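Side-chain contacts in esterase (Uncultured bacterium, PDB 5EGN), which degrades N-acyl homoserine lactones, the signals of bacterial quorum sensing, probably by hydrolysing the lactone ring as an alpha/beta hydrolase: residues Phe40-Ala43 / Gln44-Val48; Arg156-Pro159 / Glu160-Ala163. The protein carries 2 engineered substitutions. All blocks are in the same frame, centred on the assembly; numbering follows the deposited sequence.

Contact 1. Residues Phe40-Ala43 / Gln44-Val48; sequences FPFA and QTNHV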
ATOM      1  N   PHE A  40      -1.326   7.916  -5.095  1.00 20.83           N
ATOM      2  CA  PHE A  40      -0.543   8.291  -6.268  1.00 21.35           C
ATOM      3  C   PHE A  40      -1.343   8.947  -7.405  1.00 21.80           C
ATOM      4  O   PHE A  40      -0.826   9.853  -8.059  1.00 22.56           O
ATOM      5  CB  PHE A  40       0.213   7.063  -6.783  1.00 20.84           C
ATOM      6  CG  PHE A  40       1.127   6.456  -5.757  1.00 21.04           C
ATOM      7  CD1 PHE A  40       2.389   6.982  -5.540  1.00 21.56           C
ATOM      8  CD2 PHE A  40       0.715   5.378  -4.992  1.00 20.59           C
ATOM      9  CE1 PHE A  40       3.229   6.437  -4.588  1.00 21.20           C
ATOM     10  CE2 PHE A  40       1.551   4.828  -4.038  1.00 20.98           C
ATOM     11  CZ  PHE A  40       2.810   5.358  -3.835  1.00 21.00           C
ATOM     12  N   PRO A  41      -2.587   8.497  -7.662  1.00 21.73           N
ATOM     13  CA  PRO A  41      -3.371   9.279  -8.626  1.00 22.11           C
ATOM     14  C   PRO A  41      -3.597  10.721  -8.171  1.00 22.14           C
ATOM     15  O   PRO A  41      -3.551  11.635  -8.994  1.00 22.20           O
ATOM     16  CB  PRO A  41      -4.694   8.514  -8.698  1.00 22.49           C
ATOM     17  CG  PRO A  41      -4.312   7.112  -8.412  1.00 22.03           C
ATOM     18  CD  PRO A  41      -3.229   7.200  -7.372  1.00 21.14           C
ATOM     19  N   PHE A  42      -3.823  10.920  -6.878  1.00 22.76           N
ATOM     20  CA  PHE A  42      -4.013  12.263  -6.344  1.00 23.31           C
ATOM     21  C   PHE A  42      -2.687  12.995  -6.173  1.00 22.40           C
ATOM     22  O   PHE A  42      -2.661  14.208  -5.979  1.00 23.00           O
ATOM     23  CB  PHE A  42      -4.766  12.212  -5.013  1.00 23.27           C
ATOM     24  CG  PHE A  42      -6.240  11.979  -5.166  1.00 24.27           C
ATOM     25  CD1 PHE A  42      -7.091  13.032  -5.458  1.00 26.34           C
ATOM     26  CD2 PHE A  42      -6.775  10.710  -5.028  1.00 24.68           C
ATOM     27  CE1 PHE A  42      -8.448  12.823  -5.605  1.00 29.03           C
ATOM     28  CE2 PHE A  42      -8.131  10.495  -5.174  1.00 26.48           C
ATOM     29  CZ  PHE A  42      -8.968  11.552  -5.465  1.00 29.43           C
ATOM     30  N   ALA A  43      -1.585  12.257  -6.253  1.00 22.65           N
ATOM     31  CA  ALA A  43      -0.260  12.863  -6.196  1.00 22.56           C
ATOM     32  C   ALA A  43       0.074  13.551  -7.515  1.00 22.20           C
ATOM     33  O   ALA A  43       1.031  14.319  -7.601  1.00 22.56           O
ATOM     34  CB  ALA A  43       0.792  11.821  -5.863  1.00 23.13           C
ATOM     35  N   GLN A  44      -0.719  13.267  -8.543  1.00 22.48           N
ATOM     36  CA  GLN A  44      -0.522  13.875  -9.853  1.00 22.63           C
ATOM     37  C   GLN A  44      -1.034  15.311  -9.877  1.00 22.92           C
ATOM     38  O   GLN A  44      -0.525  16.148 -10.620  1.00 22.83           O
ATOM     39  CB  GLN A  44      -1.224  13.056 -10.940  1.00 22.80           C
ATOM     40  CG  GLN A  44      -0.758  11.614 -11.049  1.00 22.32           C
ATOM     41  CD  GLN A  44      -1.423  10.877 -12.195  1.00 22.50           C
ATOM     42  OE1 GLN A  44      -2.148   9.905 -11.987  1.00 22.30           O
ATOM     43  NE2 GLN A  44      -1.181  11.341 -13.415  1.00 22.89           N
ATOM     44  N   THR A  45      -2.042  15.588  -9.056  1.00 23.07           N
ATOM     45  CA  THR A  45      -2.679  16.899  -9.043  1.00 23.38           C
ATOM     46  C   THR A  45      -2.542  17.605  -7.698  1.00 24.22           C
ATOM     47  O   THR A  45      -2.773  18.809  -7.600  1.00 23.73           O
ATOM     48  CB  THR A  45      -4.176  16.797  -9.385  1.00 22.79           C
ATOM     49  OG1 THR A  45      -4.802  15.843  -8.518  1.00 22.78           O
ATOM     50  CG2 THR A  45      -4.365  16.360 -10.828  1.00 22.56           C
ATOM     51  N   ASN A  46      -2.171  16.857  -6.665  1.00 23.41           N
ATOM     52  CA  ASN A  46      -2.126  17.410  -5.318  1.00 24.18           C
ATOM     53  C   ASN A  46      -0.877  17.037  -4.532  1.00 24.57           C
ATOM     54  O   ASN A  46      -0.112  16.161  -4.932  1.00 23.94           O
ATOM     55  CB  ASN A  46      -3.359  16.963  -4.529  1.00 23.80           C
ATOM     56  CG  ASN A  46      -4.649  17.486  -5.119  1.00 23.56           C
ATOM     57  OD1 ASN A  46      -5.209  16.892  -6.040  1.00 23.25           O
ATOM     58  ND2 ASN A  46      -5.134  18.602  -4.586  1.00 23.92           N
ATOM     59  N   HIS A  47      -0.688  17.722  -3.409  1.00 24.69           N
ATOM     60  CA  HIS A  47       0.344  17.373  -2.443  1.00 24.81           C
ATOM     61  C   HIS A  47      -0.228  16.356  -1.460  1.00 24.41           C
ATOM     62  O   HIS A  47      -0.856  16.726  -0.465  1.00 24.12           O
ATOM     63  CB  HIS A  47       0.839  18.624  -1.712  1.00 25.04           C
ATOM     64  CG  HIS A  47       1.929  18.359  -0.721  1.00 25.18           C
ATOM     65  ND1 HIS A  47       2.409  19.332   0.131  1.00 24.84           N
ATOM     66  CD2 HIS A  47       2.635  17.239  -0.443  1.00 25.05           C
ATOM     67  CE1 HIS A  47       3.361  18.821   0.888  1.00 24.83           C
ATOM     68  NE2 HIS A  47       3.517  17.550   0.562  1.00 25.36           N
ATOM     69  N   VAL A  48      -0.021  15.074  -1.743  1.00 24.04           N
ATOM     70  CA  VAL A  48      -0.584  14.023  -0.908  1.00 23.59           C
ATOM     71  C   VAL A  48       0.313  13.706   0.283  1.00 23.00           C
ATOM     72  O   VAL A  48       1.537  13.568   0.161  1.00 23.26           O
ATOM     73  CB  VAL A  48      -0.856  12.729  -1.713  1.00 23.22           C
ATOM     74  CG1 VAL A  48      -1.886  12.990  -2.797  1.00 23.19           C
ATOM     75  CG2 VAL A  48       0.420  12.169  -2.312  1.00 24.84           C
TER

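Contact 2. Residues Arg156-Pro159 / Glu160-Ala163; sequences RERP and EILA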
ATOM      1  N   ARG A 156     -17.678 -11.274  -2.001  1.00 30.11           N
ATOM      2  CA  ARG A 156     -17.724 -12.106  -3.195  1.00 30.56           C
ATOM      3  C   ARG A 156     -16.545 -11.823  -4.121  1.00 30.75           C
ATOM      4  O   ARG A 156     -15.795 -12.733  -4.476  1.00 33.06           O
ATOM      5  CB  ARG A 156     -19.041 -11.891  -3.947  1.00 31.92           C
ATOM      6  CG  ARG A 156     -19.302 -12.903  -5.054  1.00 32.09           C
ATOM      7  CD  ARG A 156     -20.524 -12.519  -5.876  1.00 33.61           C
ATOM      8  NE  ARG A 156     -20.255 -11.404  -6.780  1.00 36.72           N
ATOM      9  CZ  ARG A 156     -21.116 -10.425  -7.039  1.00 39.23           C
ATOM     10  NH1 ARG A 156     -22.308 -10.411  -6.455  1.00 43.76           N
ATOM     11  NH2 ARG A 156     -20.783  -9.455  -7.879  1.00 41.68           N
ATOM     12  N   GLU A 157     -16.377 -10.560  -4.500  1.00 30.72           N
ATOM     13  CA  GLU A 157     -15.409 -10.199  -5.530  1.00 30.57           C
ATOM     14  C   GLU A 157     -14.023  -9.840  -4.986  1.00 28.20           C
ATOM     15  O   GLU A 157     -13.022 -10.025  -5.676  1.00 26.87           O
ATOM     16  CB  GLU A 157     -15.953  -9.038  -6.369  1.00 32.64           C
ATOM     17  CG  GLU A 157     -17.238  -9.370  -7.122  1.00 36.61           C
ATOM     18  CD  GLU A 157     -17.738  -8.221  -7.981  1.00 44.42           C
ATOM     19  OE1 GLU A 157     -17.142  -7.127  -7.921  1.00 43.46           O
ATOM     20  OE2 GLU A 157     -18.727  -8.417  -8.719  1.00 44.40           O
ATOM     21  N   ARG A 158     -13.959  -9.329  -3.758  1.00 31.48           N
ATOM     22  CA  ARG A 158     -12.678  -8.929  -3.169  1.00 27.06           C
ATOM     23  C   ARG A 158     -12.487  -9.433  -1.734  1.00 26.07           C
ATOM     24  O   ARG A 158     -12.536  -8.646  -0.790  1.00 26.46           O
ATOM     25  CB  ARG A 158     -12.535  -7.401  -3.187  1.00 25.81           C
ATOM     26  CG  ARG A 158     -12.863  -6.743  -4.521  1.00 25.75           C
ATOM     27  CD  ARG A 158     -12.421  -5.288  -4.549  1.00 24.58           C
ATOM     28  NE  ARG A 158     -12.885  -4.599  -5.750  1.00 22.74           N
ATOM     29  CZ  ARG A 158     -12.160  -3.724  -6.441  1.00 22.73           C
ATOM     30  NH1 ARG A 158     -10.925  -3.430  -6.058  1.00 23.56           N
ATOM     31  NH2 ARG A 158     -12.668  -3.145  -7.521  1.00 23.28           N
ATOM     32  N   PRO A 159     -12.261 -10.748  -1.565  1.00 26.44           N
ATOM     33  CA  PRO A 159     -12.032 -11.337  -0.235  1.00 26.29           C
ATOM     34  C   PRO A 159     -10.703 -10.899   0.392  1.00 25.27           C
ATOM     35  O   PRO A 159     -10.516 -10.958   1.621  1.00 25.39           O
ATOM     36  CB  PRO A 159     -12.030 -12.844  -0.518  1.00 26.49           C
ATOM     37  CG  PRO A 159     -11.642 -12.959  -1.954  1.00 27.28           C
ATOM     38  CD  PRO A 159     -12.245 -11.766  -2.630  1.00 27.11           C
ATOM     39  N   GLU A 160      -9.789 -10.446  -0.461  1.00 24.72           N
ATOM     40  CA  GLU A 160      -8.471  -9.998  -0.026  1.00 25.75           C
ATOM     41  C   GLU A 160      -8.548  -8.813   0.936  1.00 25.32           C
ATOM     42  O   GLU A 160      -7.625  -8.579   1.719  1.00 24.63           O
ATOM     43  CB  GLU A 160      -7.609  -9.628  -1.236  1.00 25.48           C
ATOM     44  CG  GLU A 160      -8.125  -8.442  -2.039  1.00 24.84           C
ATOM     45  CD  GLU A 160      -8.988  -8.855  -3.214  1.00 25.24           C
ATOM     46  OE1 GLU A 160      -9.385 -10.037  -3.282  1.00 25.71           O
ATOM     47  OE2 GLU A 160      -9.263  -7.997  -4.078  1.00 25.52           O
ATOM     48  N   ILE A 161      -9.647  -8.066   0.873  1.00 25.01           N
ATOM     49  CA  ILE A 161      -9.856  -6.924   1.757  1.00 25.36           C
ATOM     50  C   ILE A 161     -10.045  -7.378   3.205  1.00 25.58           C
ATOM     51  O   ILE A 161      -9.308  -6.958   4.101  1.00 27.64           O
ATOM     52  CB  ILE A 161     -11.077  -6.090   1.316  1.00 25.56           C
ATOM     53  CG1 ILE A 161     -10.849  -5.508  -0.080  1.00 24.82           C
ATOM     54  CG2 ILE A 161     -11.358  -4.984   2.320  1.00 24.95           C
ATOM     55  CD1 ILE A 161     -12.005  -4.677  -0.596  1.00 24.57           C
ATOM     56  N   LEU A 162     -11.035  -8.238   3.425  1.00 25.56           N
ATOM     57  CA  LEU A 162     -11.275  -8.793   4.751  1.00 26.68           C
ATOM     58  C   LEU A 162     -10.052  -9.566   5.230  1.00 26.09           C
ATOM     59  O   LEU A 162      -9.732  -9.564   6.423  1.00 25.70           O
ATOM     60  CB  LEU A 162     -12.509  -9.698   4.748  1.00 27.77           C
ATOM     61  CG  LEU A 162     -12.888 -10.294   6.106  1.00 29.90           C
ATOM     62  CD1 LEU A 162     -13.088  -9.188   7.128  1.00 31.37           C
ATOM     63  CD2 LEU A 162     -14.136 -11.158   5.998  1.00 32.08           C
ATOM     64  N   ALA A 163      -9.370 -10.222   4.293  1.00 25.81           N
ATOM     65  CA  ALA A 163      -8.126 -10.921   4.615  1.00 25.54           C
ATOM     66  C   ALA A 163      -7.070  -9.978   5.204  1.00 25.39           C
ATOM     67  O   ALA A 163      -6.548 -10.216   6.298  1.00 25.39           O
ATOM     68  CB  ALA A 163      -7.578 -11.617   3.377  1.00 24.84           C
TER
HETATM   69  O   HOH W   1     -13.334  -8.800   1.522  1.00 26.20           O

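Contact 1. Residues Phe40-Ala43 / Gln44-Val48
The Phe42 ring meets Asn46 at its edge: OD1 of Asn46 lies near the ring plane, 4.3 Å from CD1 of Phe42. The Phe42 side chain also touches Ile22 of strand 21-25 and Asn253, Leu256 and Arg257 of helix 249-257. The Asn46 amide is itself held at both ends, since Thr45 OG1 donates to OD1 of Asn46 (2.7 Å), tilted 28° from the carbonyl plane, and its ND2 is hydrogen-bonded to Val20 O. The amide of Gln44, also flat, lies beside Pro41, with OE1 of Gln44 3.6 Å from CA of Pro41; the chain is extended beyond CG (chi2 -176°) and runs back past the Pro41 carbonyl.

The backbone here is a type I beta turn from Pro41 to Gln44, closed by Gln44 N on Pro41 O at 3.3 Å. One residue on, Phe42 O takes two weak bonds, from Thr45 N and from Asn46 N (2.8 Å to the latter). Val48, on strand 47-51, points its side chain at the turn. Its branches divide the work: CG1 touches Phe42 CB at 3.7 Å, and CG2 touches Ala43 CB at 3.6 Å.

This is the connection from helix 36-39 into a strand of the central alpha/beta hydrolase sheet. The weakly positive C-H edge of the Phe42 ring may slightly favour the amide oxygen, though at this separation the effect is at most weak, while the paired amide and hydroxyl give the turn a polar rim beside its apolar contacts with Val48.

Contact 2. Residues Arg156-Pro159 / Glu160-Ala163
Pro159 and Ala163 make the regular backbone bond of this segment: Ala163 N donates to Pro159 O at 3.0 Å. A second backbone bond, Ile161 N to Arg158 O at 3.4 Å, is weak. Arg158 O is also reached by a water that donates to it and accepts from Leu162 N, 3.0 Å from that nitrogen, so the water bridges a carbonyl and an amide that lie too far apart to bond directly.

These bonds open a new helix just after another has ended. Arg158 is the first residue to leave helical angles after helix 152-157, and Pro159, which has no N-H to give, stands in the first turn of helix 159-168. Both helices belong to the run inserted between strands 110-116 and 206-211 of the central sheet, the place where alpha/beta hydrolases commonly carry their cap.

Apolar contact comes from Ile161, whose CD1 lies against CB of Arg158 (3.8 Å) where the arginine chain begins its extended course; Ile161 also packs on Leu246 and Glu247 of helix 244-247 and on Phe37 of the second subunit.

Glu160 folds back toward Arg158 and Pro159. With CG set between the backbone N and the carbonyl carbon (chi1 64°) and a bend at chi2, its carboxylate turns toward the preceding residues: OE1 of Glu160 lies 3.4 Å from CD of Pro159, and OE2 of Glu160 3.4 Å from CB of Arg158. The charged ends do not pair within the chain, NE of Arg158 staying 5.2 Å from OE2 of Glu160. Instead Arg158 NH1 forms a salt bridge with Glu160 OE2 of the second subunit, and Glu160 OE2 receives Arg158 NH1 of that subunit in return.

In the fold
Contacts 1 and 2 lie about 26 Å apart between centres, with nearest atoms about 13 Å apart, and they do not touch. Contact 1 lies in the loop that leads into strand 47-51 of the central sheet; contact 2 lies in the helical insertion, at a break between two helices. Both are partly buried, but contact 1 combines buried with exposed residues, while none that touches in contact 2 is fully exposed. Both face the second subunit: 40-43/44-48 offers mainly packing, Phe40 meeting His168 of that subunit, whereas 156-163 exchanges reciprocal salt bridges with it. Uncharged amide, hydroxyl and apolar groups dominate contact 1; contact 2 relies on backbone bonds, a bridging water and packing.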